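Local coordinates for protein transmembrane oligosaccharyl transferase (Archaeoglobus fulgidus, PDB 3WAJ) that belongs to the STT3/AglB family of oligosaccharyl transferases, large membrane proteins of the GT-C clan, and holds a zinc ion in this crystal, at residues 39-44 with 105-110; 45-50 with 159-164; 52-57 with 85-90; 553-558 with 568-573. All coordinates share one frame; numbering follows the deposited sequence.

How the contacts relate
Contact 2 lies at the zinc site, where Asp47, Asp161 and His163 approach the metal, and the other three each touch it. Helix 47-60 ties them together: its start serves contact 2 and its next turns serve contact 3, whose centre is about 11 Å away. Contact 1 joins the loop before that helix to helix 102-118, also about 11 Å from contact 2 between centres, and Leu43 O meets Trp49 NE1 at 3.0 Å. Contact 4, its centre about 13 Å from that of contact 2, belongs to the AglB core range yet touches the STT3 N-terminal range: Trp556 NE1 lies 2.9 Å from Gly45 O, and Arg53 NE forms a salt bridge of 3.0 Å with Glu558 OE2.

Contact 1: residues 39-44 with 105-110; sequences WTVRLG and LRAVLA
In the loop between helix 33-36 and helix 47-60, Thr40 and Val41 are held by Arg106, which reaches across from helix 102-118. A single nitrogen does the work: Arg106 NH1 gives one hydrogen bond to Val41 O at 2.8 Å and a second to Thr40 OG1 at 3.1 Å. Both acceptors lie at the edge of the guanidinium, close to its plane, and the carbonyl is met on a lone pair. The arginine chain bends at chi3 (-93°), which turns its end back along the loop. Within the STT3 N-terminal region this joins the irregular segment leading into the metal-bearing helix 47-60 to the flank of helix 102-118. Around the polar grip the loop packs by its aliphatic groups. Val41 CG2 presses on Arg106 CB at 3.6 Å and also meets the backbone nitrogen of Ala107. Leu43 lies obliquely across the same arginine, its CD1 3.7 Å from Arg106 CG, while CD2 runs on toward the methyl of Ala110, 4.3 Å from its CB. The rest of the guanidinium has weak hydrogen bonds elsewhere, from NE to Tyr52 OH and from NH2 to Tyr504 OH.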
# COMPACT_ATOMS: atom_id res chain seq x y z
N TRP A 39 16.23 1.58 15.04
CA TRP A 39 15.78 1.22 16.38
C TRP A 39 15.12 -0.16 16.40
O TRP A 39 15.03 -0.78 17.45
CB TRP A 39 14.85 2.31 16.93
CG TRP A 39 14.10 3.04 15.86
CD1 TRP A 39 14.48 4.20 15.25
CD2 TRP A 39 12.86 2.65 15.26
NE1 TRP A 39 13.53 4.56 14.31
CE2 TRP A 39 12.53 3.63 14.30
CE3 TRP A 39 11.99 1.56 15.45
CZ2 TRP A 39 11.37 3.55 13.51
CZ3 TRP A 39 10.84 1.49 14.69
CH2 TRP A 39 10.54 2.47 13.72
N THR A 40 14.65 -0.63 15.24
CA THR A 40 14.23 -2.02 15.07
C THR A 40 14.61 -2.40 13.65
O THR A 40 15.15 -1.56 12.92
CB THR A 40 12.70 -2.16 15.24
OG1 THR A 40 12.36 -3.53 15.49
CG2 THR A 40 11.98 -1.69 13.98
N VAL A 41 14.37 -3.64 13.22
CA VAL A 41 14.54 -3.91 11.80
C VAL A 41 13.21 -3.62 11.15
O VAL A 41 12.17 -4.20 11.48
CB VAL A 41 15.14 -5.31 11.43
CG1 VAL A 41 14.78 -6.33 12.44
CG2 VAL A 41 14.72 -5.75 10.00
N ARG A 42 13.26 -2.70 10.21
CA ARG A 42 12.10 -1.92 9.83
C ARG A 42 11.82 -2.14 8.35
O ARG A 42 12.49 -1.56 7.50
CB ARG A 42 12.41 -0.45 10.15
CG ARG A 42 11.43 0.55 9.64
CD ARG A 42 11.89 1.96 9.99
NE ARG A 42 10.91 2.92 9.50
CZ ARG A 42 11.12 3.74 8.48
NH1 ARG A 42 12.31 3.74 7.88
NH2 ARG A 42 10.16 4.56 8.09
N LEU A 43 10.85 -3.00 8.07
CA LEU A 43 10.43 -3.32 6.71
C LEU A 43 9.71 -2.10 6.15
O LEU A 43 9.17 -1.30 6.90
CB LEU A 43 9.49 -4.55 6.71
CG LEU A 43 10.05 -5.88 7.22
CD1 LEU A 43 8.98 -6.98 7.28
CD2 LEU A 43 11.23 -6.35 6.37
N GLY A 44 9.70 -1.96 4.83
CA GLY A 44 9.11 -0.80 4.21
C GLY A 44 7.59 -0.84 4.14
O GLY A 44 6.97 -1.91 4.34
N LEU A 105 13.83 -12.79 11.50
CA LEU A 105 13.03 -13.07 10.31
C LEU A 105 13.02 -11.85 9.40
O LEU A 105 13.34 -11.95 8.22
CB LEU A 105 11.60 -13.42 10.71
CG LEU A 105 10.80 -14.40 9.86
CD1 LEU A 105 9.33 -14.00 9.82
CD2 LEU A 105 11.37 -14.57 8.45
N ARG A 106 12.65 -10.70 9.98
CA ARG A 106 12.55 -9.44 9.24
C ARG A 106 13.84 -9.10 8.51
O ARG A 106 13.82 -8.69 7.34
CB ARG A 106 12.16 -8.31 10.21
CG ARG A 106 10.64 -8.14 10.36
CD ARG A 106 10.29 -6.97 11.28
NE ARG A 106 10.13 -7.42 12.65
CZ ARG A 106 10.49 -6.74 13.72
NH1 ARG A 106 11.03 -5.54 13.60
NH2 ARG A 106 10.29 -7.25 14.91
N ALA A 107 14.97 -9.28 9.19
CA ALA A 107 16.29 -9.04 8.60
C ALA A 107 16.47 -9.86 7.34
O ALA A 107 16.77 -9.32 6.26
CB ALA A 107 17.38 -9.36 9.60
N VAL A 108 16.30 -11.18 7.47
CA VAL A 108 16.34 -12.05 6.29
C VAL A 108 15.39 -11.54 5.19
O VAL A 108 15.81 -11.30 4.06
CB VAL A 108 16.07 -13.53 6.65
CG1 VAL A 108 15.96 -14.39 5.39
CG2 VAL A 108 17.18 -14.08 7.55
N LEU A 109 14.11 -11.37 5.53
CA LEU A 109 13.12 -10.91 4.55
C LEU A 109 13.53 -9.59 3.91
O LEU A 109 13.27 -9.38 2.73
CB LEU A 109 11.74 -10.77 5.18
CG LEU A 109 11.21 -12.05 5.80
CD1 LEU A 109 9.77 -11.85 6.26
CD2 LEU A 109 11.33 -13.22 4.81
N ALA A 110 14.19 -8.72 4.67
CA ALA A 110 14.64 -7.41 4.16
C ALA A 110 15.54 -7.52 2.93
O ALA A 110 15.48 -6.68 2.03
CB ALA A 110 15.34 -6.61 5.26

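Contact 2: residues 45-50 with 159-164; sequences GNDPWY and FNDHHI. With ZN (zinc ion), chain B; SO4 (sulfate ion), chain C.
Pro48 CG sits squarely over the centre of the Phe159 ring, 4.0 Å from its centroid and almost on the ring normal, a CH-pi contact. Beside it, Pro48 CA approaches Asn160 O at 3.4 Å, a CA-H...O contact at the middle of the inverse gamma turn centred on Asn160. One water bridges the segments further, donating to the backbone Pro48 O and accepting from the side-chain amide Asn160 ND2.

Next to this packing lie the acidic groups of the metal site. Asp161 CG stands opposite its backbone nitrogen (chi1 -158°), which carries the carboxylate to the zinc ion, with Asp161 OD2 bound at 2.2 Å. Asp47 comes from the other segment with its carboxylate turned 84° from that of Asp161; its OD2 stays 2.8 Å from the zinc, long for a direct bond, and its CB rests 3.3 Å from Asp161 OD2. The sequence Asp161-His162-His163 fits an Asp-X-His variant of the acidic metal-binding motifs of GT-C transferases, and His163 NE2 binds the zinc at 2.2 Å. Three waters complete the coordination.

The middle histidine goes elsewhere. With chi1 at 58°, His162 CG lies between backbone nitrogen and carbonyl carbon; Asp161 OD1 comes over one face of the ring and also accepts a 2.7 Å hydrogen bond from His162 N. At the ring's far edge His162 NE2 donates to O4 of the sulfate ion at 2.6 Å, and Arg426 and His81 bind the same anion.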
# COMPACT_ATOMS: atom_id res chain seq x y z
N GLY A 45 7.00 0.32 3.86
CA GLY A 45 5.59 0.46 3.53
C GLY A 45 4.60 -0.29 4.41
O GLY A 45 4.74 -0.32 5.64
N ASN A 46 3.58 -0.87 3.79
CA ASN A 46 2.60 -1.66 4.52
C ASN A 46 2.65 -3.13 4.10
O ASN A 46 2.71 -4.02 4.94
CB ASN A 46 1.19 -1.13 4.27
CG ASN A 46 1.07 0.36 4.48
OD1 ASN A 46 1.55 0.90 5.48
ND2 ASN A 46 0.41 1.03 3.54
N ASP A 47 2.61 -3.37 2.80
CA ASP A 47 2.54 -4.74 2.29
C ASP A 47 3.68 -5.70 2.70
O ASP A 47 3.41 -6.88 2.95
CB ASP A 47 2.31 -4.74 0.77
CG ASP A 47 0.95 -4.19 0.39
OD1 ASP A 47 0.03 -4.23 1.26
OD2 ASP A 47 0.80 -3.74 -0.77
N PRO A 48 4.93 -5.20 2.79
CA PRO A 48 5.96 -6.11 3.32
C PRO A 48 5.65 -6.60 4.74
O PRO A 48 6.06 -7.70 5.09
CB PRO A 48 7.23 -5.25 3.31
CG PRO A 48 6.98 -4.25 2.20
CD PRO A 48 5.50 -3.93 2.31
N TRP A 49 4.96 -5.80 5.55
CA TRP A 49 4.57 -6.29 6.86
C TRP A 49 3.58 -7.46 6.79
O TRP A 49 3.57 -8.34 7.66
CB TRP A 49 4.03 -5.16 7.74
CG TRP A 49 5.13 -4.17 8.03
CD1 TRP A 49 5.53 -3.14 7.23
CD2 TRP A 49 6.00 -4.16 9.18
NE1 TRP A 49 6.59 -2.48 7.82
CE2 TRP A 49 6.90 -3.08 9.01
CE3 TRP A 49 6.12 -4.96 10.31
CZ2 TRP A 49 7.89 -2.77 9.96
CZ3 TRP A 49 7.11 -4.65 11.26
CH2 TRP A 49 7.98 -3.56 11.07
N TYR A 50 2.75 -7.48 5.75
CA TYR A 50 1.79 -8.56 5.61
C TYR A 50 2.44 -9.83 5.07
O TYR A 50 2.09 -10.94 5.50
CB TYR A 50 0.59 -8.14 4.74
CG TYR A 50 -0.55 -9.10 4.90
CD1 TYR A 50 -1.31 -9.11 6.07
CD2 TYR A 50 -0.84 -10.04 3.91
CE1 TYR A 50 -2.36 -10.00 6.25
CE2 TYR A 50 -1.91 -10.94 4.07
CZ TYR A 50 -2.66 -10.91 5.25
OH TYR A 50 -3.70 -11.80 5.45
N PHE A 159 11.91 -3.64 1.36
CA PHE A 159 10.61 -3.59 0.71
C PHE A 159 10.20 -4.94 0.15
O PHE A 159 10.04 -5.11 -1.07
CB PHE A 159 10.50 -2.51 -0.37
CG PHE A 159 9.09 -2.01 -0.53
CD1 PHE A 159 8.64 -0.93 0.22
CD2 PHE A 159 8.19 -2.69 -1.35
CE1 PHE A 159 7.32 -0.49 0.12
CE2 PHE A 159 6.86 -2.26 -1.47
CZ PHE A 159 6.42 -1.16 -0.73
N ASN A 160 10.02 -5.90 1.05
CA ASN A 160 9.77 -7.27 0.66
C ASN A 160 8.35 -7.48 0.15
O ASN A 160 7.48 -7.97 0.87
CB ASN A 160 10.06 -8.21 1.83
CG ASN A 160 9.94 -9.65 1.44
OD1 ASN A 160 10.34 -10.02 0.33
ND2 ASN A 160 9.35 -10.45 2.30
N ASP A 161 8.13 -7.11 -1.11
CA ASP A 161 6.82 -7.17 -1.74
C ASP A 161 7.01 -7.91 -3.07
O ASP A 161 8.15 -8.16 -3.48
CB ASP A 161 6.26 -5.75 -1.94
CG ASP A 161 4.76 -5.71 -2.08
OD1 ASP A 161 4.13 -6.76 -2.36
OD2 ASP A 161 4.19 -4.62 -1.91
N HIS A 162 5.91 -8.25 -3.74
CA HIS A 162 6.01 -9.11 -4.91
C HIS A 162 6.23 -8.34 -6.23
O HIS A 162 6.36 -8.96 -7.29
CB HIS A 162 4.77 -10.01 -5.01
CG HIS A 162 3.48 -9.26 -5.08
ND1 HIS A 162 2.44 -9.47 -4.18
CD2 HIS A 162 3.04 -8.30 -5.93
CE1 HIS A 162 1.43 -8.67 -4.48
NE2 HIS A 162 1.77 -7.95 -5.54
N HIS A 163 6.27 -7.01 -6.17
CA HIS A 163 6.35 -6.23 -7.42
C HIS A 163 7.69 -6.44 -8.15
O HIS A 163 7.73 -6.44 -9.38
CB HIS A 163 6.06 -4.73 -7.19
CG HIS A 163 4.80 -4.46 -6.45
ND1 HIS A 163 3.54 -4.69 -6.99
CD2 HIS A 163 4.56 -4.00 -5.19
CE1 HIS A 163 2.61 -4.39 -6.10
NE2 HIS A 163 3.22 -3.95 -5.00
N ILE A 164 8.78 -6.60 -7.41
CA ILE A 164 10.04 -6.91 -8.07
C ILE A 164 9.92 -8.25 -8.79
O ILE A 164 10.45 -8.42 -9.88
CB ILE A 164 11.28 -6.87 -7.12
CG1 ILE A 164 12.56 -7.22 -7.90
CG2 ILE A 164 11.11 -7.80 -5.94
CD1 ILE A 164 12.95 -6.20 -8.96
ZN ZN B . 2.46 -3.77 -2.99
S SO4 C . -1.30 -5.97 -5.48
O1 SO4 C . -1.02 -6.23 -4.06
O2 SO4 C . -2.68 -6.36 -5.76
O3 SO4 C . -1.11 -4.54 -5.73
O4 SO4 C . -0.40 -6.71 -6.37
O HOH W 1 1.78 -5.93 -2.73
O HOH W 2 0.32 -2.85 -3.94
O HOH W 3 2.32 -2.03 -1.71
O HOH W 4 8.39 -9.08 4.58

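Contact 3: residues 52-57 with 85-90; sequences YRLIEN and FLVYLG
Ile55 lies against the backbone of helix 84-96, its side chain spread over the turn that runs from Leu86 to Gly90. All three of its outer carbons touch main-chain atoms: CG1 is 3.4 Å from Val87 O, CG2 is 3.4 Å from Gly90 C, and CD1 is 3.6 Å from Gly90 CA and 3.8 Å from Leu86 O. The torsions explain this spread. With CG1 anti to the carbonyl carbon (chi1 -73°) and the chain extended beyond it, CD1 points at the opposing helix while CG2 follows one step along it. Gly90 has no side chain, so Ile55 can come down onto the main chain itself.

Next to it in the helix, Leu54 meets Val87 side chain to side chain. The two cross at about a right angle, and Leu54 CD1 touches Val87 CG2 at 4.0 Å. The helix segments cross at -57°, with their axes 8.8 Å apart at closest approach. Helix 102-118 closes in from the side, where Leu109 lies on Ile55 and Ile112 on Leu86. This joins two successive helices, 47-60 and 84-96, of the STT3 N-terminal range.

No hydrogen bond crosses between the segments, and Val87 O, beneath Ile55 CG1, accepts one from Ser91 OG of its own helix. Cohesion here therefore rests on dispersion and on the fit of a branched side chain to a bare patch of helix.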
# COMPACT_ATOMS: atom_id res chain seq x y z
N TYR A 52 5.40 -10.61 5.84
CA TYR A 52 6.00 -11.00 7.10
C TYR A 52 5.01 -11.81 7.94
O TYR A 52 5.35 -12.89 8.42
CB TYR A 52 6.45 -9.72 7.81
CG TYR A 52 6.87 -9.82 9.25
CD1 TYR A 52 6.30 -8.98 10.22
CD2 TYR A 52 7.86 -10.72 9.66
CE1 TYR A 52 6.69 -9.02 11.54
CE2 TYR A 52 8.26 -10.77 11.02
CZ TYR A 52 7.66 -9.91 11.94
OH TYR A 52 8.03 -9.93 13.26
N ARG A 53 3.79 -11.29 8.08
CA ARG A 53 2.74 -11.98 8.81
C ARG A 53 2.50 -13.37 8.21
O ARG A 53 2.40 -14.37 8.94
CB ARG A 53 1.45 -11.13 8.80
CG ARG A 53 0.20 -11.76 9.46
CD ARG A 53 -0.51 -12.82 8.56
NE ARG A 53 -1.71 -13.33 9.23
CZ ARG A 53 -1.69 -14.17 10.25
NH1 ARG A 53 -0.54 -14.64 10.70
NH2 ARG A 53 -2.82 -14.56 10.82
N LEU A 54 2.41 -13.44 6.88
CA LEU A 54 2.16 -14.70 6.20
C LEU A 54 3.34 -15.67 6.34
O LEU A 54 3.15 -16.85 6.61
CB LEU A 54 1.83 -14.47 4.73
CG LEU A 54 0.53 -13.75 4.41
CD1 LEU A 54 0.37 -13.63 2.86
CD2 LEU A 54 -0.64 -14.47 5.04
N ILE A 55 4.56 -15.18 6.14
CA ILE A 55 5.75 -16.03 6.16
C ILE A 55 5.95 -16.68 7.55
O ILE A 55 6.24 -17.86 7.67
CB ILE A 55 7.00 -15.26 5.67
CG1 ILE A 55 6.91 -15.05 4.16
CG2 ILE A 55 8.29 -16.01 6.03
CD1 ILE A 55 7.89 -14.01 3.61
N GLU A 56 5.78 -15.88 8.60
CA GLU A 56 5.82 -16.35 9.98
C GLU A 56 4.81 -17.48 10.21
O GLU A 56 5.12 -18.51 10.80
CB GLU A 56 5.49 -15.17 10.89
CG GLU A 56 5.96 -15.28 12.34
CD GLU A 56 6.09 -13.91 13.00
OE1 GLU A 56 5.79 -12.90 12.35
OE2 GLU A 56 6.51 -13.84 14.17
N ASN A 57 3.59 -17.27 9.74
CA ASN A 57 2.54 -18.28 9.88
C ASN A 57 2.85 -19.52 9.04
O ASN A 57 2.61 -20.65 9.45
CB ASN A 57 1.19 -17.68 9.49
CG ASN A 57 0.07 -18.67 9.61
OD1 ASN A 57 0.00 -19.62 8.83
ND2 ASN A 57 -0.82 -18.46 10.58
N PHE A 85 4.64 -17.72 -4.27
CA PHE A 85 6.07 -17.61 -4.57
C PHE A 85 6.87 -16.93 -3.45
O PHE A 85 7.84 -17.49 -2.93
CB PHE A 85 6.37 -16.89 -5.89
CG PHE A 85 7.84 -16.61 -6.07
CD1 PHE A 85 8.35 -15.34 -5.87
CD2 PHE A 85 8.73 -17.64 -6.37
CE1 PHE A 85 9.72 -15.08 -5.99
CE2 PHE A 85 10.11 -17.40 -6.51
CZ PHE A 85 10.60 -16.12 -6.31
N LEU A 86 6.45 -15.72 -3.09
CA LEU A 86 7.21 -14.94 -2.10
C LEU A 86 6.96 -15.50 -0.71
O LEU A 86 7.87 -15.50 0.11
CB LEU A 86 6.81 -13.46 -2.14
CG LEU A 86 7.89 -12.38 -2.00
CD1 LEU A 86 7.30 -11.09 -1.40
CD2 LEU A 86 9.11 -12.85 -1.22
N VAL A 87 5.74 -15.95 -0.43
CA VAL A 87 5.50 -16.56 0.88
C VAL A 87 6.47 -17.74 1.08
O VAL A 87 7.16 -17.79 2.08
CB VAL A 87 4.03 -17.00 1.10
CG1 VAL A 87 3.89 -17.62 2.50
CG2 VAL A 87 3.09 -15.81 0.99
N TYR A 88 6.54 -18.66 0.12
CA TYR A 88 7.45 -19.78 0.26
C TYR A 88 8.91 -19.35 0.20
O TYR A 88 9.68 -19.75 1.06
CB TYR A 88 7.12 -20.93 -0.70
CG TYR A 88 5.88 -21.69 -0.27
CD1 TYR A 88 5.94 -22.61 0.76
CD2 TYR A 88 4.65 -21.43 -0.84
CE1 TYR A 88 4.80 -23.29 1.18
CE2 TYR A 88 3.51 -22.10 -0.43
CZ TYR A 88 3.59 -23.03 0.58
OH TYR A 88 2.45 -23.70 0.98
N LEU A 89 9.29 -18.53 -0.78
CA LEU A 89 10.67 -18.01 -0.82
C LEU A 89 11.11 -17.49 0.55
O LEU A 89 12.19 -17.84 1.04
CB LEU A 89 10.85 -16.91 -1.88
CG LEU A 89 12.27 -16.32 -1.97
CD1 LEU A 89 13.31 -17.43 -2.16
CD2 LEU A 89 12.39 -15.31 -3.10
N GLY A 90 10.25 -16.68 1.18
CA GLY A 90 10.56 -16.13 2.50
C GLY A 90 10.53 -17.13 3.66
O GLY A 90 11.33 -17.03 4.60

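Contact 4: residues 553-558 with 568-573; sequences YGHWIE and NPFQAG
His555 and Pro569 lie face to face: Pro569 CD stands over the centre of the imidazole, 3.4 Å from its centroid and 9° off the ring normal, a close CH-pi contact. The proline ring slides past the histidine in the opposite direction, so that its CG reaches the other end of the ring, 3.5 Å from His555 CD2. Phe570 takes a different side. The imidazole turns its edge toward the phenyl face, with planes 64° apart and centroids 4.8 Å from each other, and His555 NE2 is 3.5 Å from Phe570 CZ. This is an edge-to-face pair. The opposite face of His555 is stacked on Tyr50 of helix 47-60.

Two elements of the AglB core range set up this arrangement. Tyr553 and Gly554 close the WWDYG motif of the family and lead into helix 554-561; with His555 CG anti to its carbonyl carbon (chi1 -68°), the ring leans over the loop. Opposite, a type I beta turn from Asn568 to Gln571 places Pro569 and Phe570 next to each other in its two central positions. Its Asn568 comes close to Gly554, whose CA is 3.9 Å from Pro569 CD.

At the edge of the imidazole a water lies 3.0 Å from His555 ND1 and donates to Asn568 OD1 at 3.2 Å. With aromatic and aliphatic carbon on both faces and at the NE2 edge, and water at ND1, the histidine ring is fixed in its rotation by packing on three sides and by polar contact on one.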
# COMPACT_ATOMS: atom_id res chain seq x y z
N TYR A 553 -3.13 1.53 8.11
CA TYR A 553 -2.37 1.05 9.26
C TYR A 553 -2.62 -0.42 9.61
O TYR A 553 -1.98 -0.96 10.52
CB TYR A 553 -2.64 1.99 10.47
CG TYR A 553 -2.37 3.44 10.10
CD1 TYR A 553 -1.10 3.81 9.66
CD2 TYR A 553 -3.36 4.42 10.15
CE1 TYR A 553 -0.80 5.13 9.30
CE2 TYR A 553 -3.07 5.76 9.79
CZ TYR A 553 -1.79 6.10 9.35
OH TYR A 553 -1.46 7.41 8.96
N GLY A 554 -3.54 -1.07 8.89
CA GLY A 554 -3.98 -2.42 9.20
C GLY A 554 -2.88 -3.46 9.29
O GLY A 554 -2.83 -4.27 10.24
N HIS A 555 -1.97 -3.43 8.32
CA HIS A 555 -0.86 -4.38 8.31
C HIS A 555 0.07 -4.23 9.52
O HIS A 555 0.48 -5.25 10.11
CB HIS A 555 -0.13 -4.37 6.96
CG HIS A 555 -0.95 -4.90 5.82
ND1 HIS A 555 -2.09 -5.65 6.02
CD2 HIS A 555 -0.80 -4.79 4.48
CE1 HIS A 555 -2.61 -5.98 4.85
NE2 HIS A 555 -1.84 -5.47 3.90
N TRP A 556 0.39 -2.99 9.89
CA TRP A 556 1.20 -2.74 11.09
C TRP A 556 0.52 -3.24 12.37
O TRP A 556 1.17 -3.85 13.22
CB TRP A 556 1.50 -1.25 11.25
CG TRP A 556 2.27 -0.65 10.11
CD1 TRP A 556 2.92 -1.32 9.10
CD2 TRP A 556 2.48 0.74 9.87
NE1 TRP A 556 3.53 -0.41 8.26
CE2 TRP A 556 3.27 0.86 8.70
CE3 TRP A 556 2.07 1.91 10.53
CZ2 TRP A 556 3.64 2.10 8.17
CZ3 TRP A 556 2.45 3.14 10.01
CH2 TRP A 556 3.21 3.23 8.84
N ILE A 557 -0.77 -2.96 12.50
CA ILE A 557 -1.52 -3.33 13.69
C ILE A 557 -1.46 -4.84 13.85
O ILE A 557 -1.17 -5.35 14.92
CB ILE A 557 -2.98 -2.85 13.63
CG1 ILE A 557 -3.05 -1.33 13.79
CG2 ILE A 557 -3.81 -3.49 14.74
CD1 ILE A 557 -4.45 -0.75 13.70
N GLU A 558 -1.71 -5.55 12.76
CA GLU A 558 -1.66 -7.00 12.78
C GLU A 558 -0.24 -7.56 12.99
O GLU A 558 -0.04 -8.43 13.83
CB GLU A 558 -2.22 -7.56 11.48
CG GLU A 558 -2.17 -9.07 11.40
CD GLU A 558 -2.92 -9.60 10.17
OE1 GLU A 558 -3.25 -8.77 9.28
OE2 GLU A 558 -3.17 -10.82 10.10
N ASN A 568 -7.94 -2.42 6.42
CA ASN A 568 -6.80 -3.06 5.76
C ASN A 568 -6.22 -2.19 4.68
O ASN A 568 -6.95 -1.43 4.03
CB ASN A 568 -7.33 -4.26 4.91
CG ASN A 568 -7.24 -5.56 5.63
OD1 ASN A 568 -6.45 -5.69 6.56
ND2 ASN A 568 -8.03 -6.53 5.20
N PRO A 569 -4.93 -2.39 4.37
CA PRO A 569 -4.37 -1.79 3.15
C PRO A 569 -4.81 -2.48 1.85
O PRO A 569 -4.36 -2.05 0.79
CB PRO A 569 -2.86 -1.89 3.38
CG PRO A 569 -2.73 -1.92 4.91
CD PRO A 569 -3.87 -2.80 5.32
N PHE A 570 -5.65 -3.51 1.93
CA PHE A 570 -6.39 -4.00 0.75
C PHE A 570 -7.69 -3.24 0.59
O PHE A 570 -8.53 -3.63 -0.22
CB PHE A 570 -6.76 -5.49 0.88
CG PHE A 570 -5.61 -6.36 1.26
CD1 PHE A 570 -4.40 -6.27 0.59
CD2 PHE A 570 -5.72 -7.24 2.32
CE1 PHE A 570 -3.33 -7.05 0.97
CE2 PHE A 570 -4.65 -8.02 2.70
CZ PHE A 570 -3.46 -7.93 2.03
N GLN A 571 -7.87 -2.20 1.41
CA GLN A 571 -9.08 -1.36 1.45
C GLN A 571 -10.35 -2.08 1.90
O GLN A 571 -11.45 -1.69 1.54
CB GLN A 571 -9.28 -0.62 0.12
CG GLN A 571 -8.12 0.35 -0.21
CD GLN A 571 -8.22 0.97 -1.60
OE1 GLN A 571 -9.15 0.69 -2.36
NE2 GLN A 571 -7.25 1.81 -1.93
N ALA A 572 -10.17 -3.13 2.71
CA ALA A 572 -11.28 -3.76 3.42
C ALA A 572 -11.60 -2.96 4.70
O ALA A 572 -10.71 -2.38 5.32
CB ALA A 572 -10.93 -5.18 3.79
N GLY A 573 -12.88 -2.95 5.11
CA GLY A 573 -13.26 -2.38 6.39
C GLY A 573 -13.31 -0.85 6.47
O GLY A 573 -13.40 -0.28 7.56
O HOH W 5 -3.86 -6.69 8.19